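Local coordinates for proline dipeptidase (PDB 3OOO), which probably acts as a manganese-dependent hydrolase of the M24B peptidase family, represented here by its N-terminal creatinase/prolidase domain, at residues A[105-108]-A[109-113]. Residues are numbered along the deposited sequence; the frame is centred on the assembly and turned at random.
Sequences LNVT and KFQGL
N106 caps the first turn of helix 107-116: its OD1 accepts the backbone N-H of K109 at 2.8 Å, the donor lying nearly on the extension of the side-chain C=O bond (176°). This reach depends on the first torsion, which sets CG between the backbone N and the carbonyl carbon (chi1 74°) and folds the amide back over the helix end. The K109 side chain runs past the same amide, its CG 3.3 Å from N106 OD1, so the oxygen is covered by methylenes as well as gripped by the N-H. N106 O accepts F110 N at 2.9 Å, and the bonds from Q111 N to V107 O and from G112 N to T108 O continue the helical pattern.

The apolar, buried part of the contact lies under the helix start, where L105, one residue ahead of the N-cap, turns its two methyls against the helix. L105 CD1 lies 3.7 Å from K109 CB. The other methyl, L105 CD2, meets F110 CB at 3.9 Å and also touches L113 CD1. The helix is the connection of a beta-alpha-beta unit between strands 97-100 and 120-123 of the creatinase/prolidase N-terminal domain, and L105 and L113 both rest on F44 of strand 44-48. The F110 ring packs edge-to-face with F102.

The open side is at Q111, whose side chain is exposed. V107 lies alongside it and points the same way, but is buried, with F102 of the second subunit packing on it. At the helix start the second subunit closes in: its D103 bonds to N106 ND2 through O and to T108 OG1 through OD1, whereas K109 NZ reaches the carbonyls of H39 and R41 in its own chain.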
loop_
_atom_site.group_PDB
_atom_site.type_symbol
_atom_site.label_atom_id
_atom_site.label_comp_id
_atom_site.label_asym_id
_atom_site.label_seq_id
_atom_site.Cartn_x
_atom_site.Cartn_y
_atom_site.Cartn_z
ATOM N N LEU A 105 -3.344 2.552 -2.135
ATOM C CA LEU A 105 -3.407 2.591 -0.688
ATOM C C LEU A 105 -2.353 1.676 -0.090
ATOM O O LEU A 105 -2.332 0.481 -0.390
ATOM C CB LEU A 105 -4.797 2.149 -0.246
ATOM C CG LEU A 105 -5.220 2.307 1.209
ATOM C CD1 LEU A 105 -5.387 3.773 1.575
ATOM C CD2 LEU A 105 -6.521 1.548 1.430
ATOM N N ASN A 106 -1.477 2.222 0.750
ATOM C CA ASN A 106 -0.487 1.373 1.408
ATOM C C ASN A 106 -1.078 0.612 2.603
ATOM O O ASN A 106 -2.203 0.887 3.038
ATOM C CB ASN A 106 0.824 2.123 1.726
ATOM C CG ASN A 106 0.698 3.095 2.882
ATOM O OD1 ASN A 106 -0.179 2.967 3.731
ATOM N ND2 ASN A 106 1.610 4.057 2.936
ATOM N N VAL A 107 -0.329 -0.356 3.118
ATOM C CA VAL A 107 -0.854 -1.206 4.182
ATOM C C VAL A 107 -1.100 -0.414 5.468
ATOM O O VAL A 107 -2.091 -0.640 6.159
ATOM C CB VAL A 107 0.046 -2.434 4.430
ATOM C CG1 VAL A 107 -0.530 -3.318 5.533
ATOM C CG2 VAL A 107 0.184 -3.230 3.149
ATOM N N THR A 108 -0.203 0.516 5.784
ATOM C CA THR A 108 -0.381 1.351 6.965
ATOM C C THR A 108 -1.721 2.076 6.927
ATOM O O THR A 108 -2.467 2.070 7.904
ATOM C CB THR A 108 0.739 2.375 7.081
ATOM O OG1 THR A 108 1.979 1.675 7.235
ATOM C CG2 THR A 108 0.521 3.276 8.294
ATOM N N LYS A 109 -2.020 2.683 5.786
ATOM C CA LYS A 109 -3.245 3.463 5.645
ATOM C C LYS A 109 -4.482 2.571 5.585
ATOM O O LYS A 109 -5.538 2.928 6.101
ATOM C CB LYS A 109 -3.150 4.389 4.433
ATOM C CG LYS A 109 -2.097 5.476 4.615
ATOM C CD LYS A 109 -1.909 6.297 3.370
ATOM C CE LYS A 109 -0.909 7.411 3.653
ATOM N NZ LYS A 109 -1.197 8.608 2.849
ATOM N N PHE A 110 -4.337 1.407 4.962
ATOM C CA PHE A 110 -5.395 0.404 4.915
ATOM C C PHE A 110 -5.758 -0.036 6.329
ATOM O O PHE A 110 -6.932 -0.082 6.698
ATOM C CB PHE A 110 -4.917 -0.771 4.056
ATOM C CG PHE A 110 -5.895 -1.909 3.938
ATOM C CD1 PHE A 110 -7.205 -1.697 3.515
ATOM C CD2 PHE A 110 -5.478 -3.208 4.202
ATOM C CE1 PHE A 110 -8.095 -2.768 3.390
ATOM C CE2 PHE A 110 -6.359 -4.284 4.077
ATOM C CZ PHE A 110 -7.668 -4.061 3.669
ATOM N N GLN A 111 -4.746 -0.331 7.136
ATOM C CA GLN A 111 -4.997 -0.758 8.503
ATOM C C GLN A 111 -5.619 0.363 9.330
ATOM O O GLN A 111 -6.500 0.107 10.155
ATOM C CB GLN A 111 -3.739 -1.368 9.135
ATOM C CG GLN A 111 -3.351 -2.662 8.419
ATOM C CD GLN A 111 -2.295 -3.482 9.126
ATOM O OE1 GLN A 111 -1.539 -2.979 9.952
ATOM N NE2 GLN A 111 -2.233 -4.766 8.785
ATOM N N GLY A 112 -5.213 1.603 9.065
ATOM C CA GLY A 112 -5.866 2.757 9.683
ATOM C C GLY A 112 -7.350 2.816 9.364
ATOM O O GLY A 112 -8.180 2.983 10.256
ATOM N N LEU A 113 -7.693 2.674 8.087
ATOM C CA LEU A 113 -9.101 2.703 7.677
ATOM C C LEU A 113 -9.908 1.580 8.324
ATOM O O LEU A 113 -11.086 1.761 8.649
ATOM C CB LEU A 113 -9.235 2.647 6.155
ATOM C CG LEU A 113 -8.793 3.903 5.383
ATOM C CD1 LEU A 113 -8.800 3.656 3.890
ATOM C CD2 LEU A 113 -9.689 5.093 5.714
#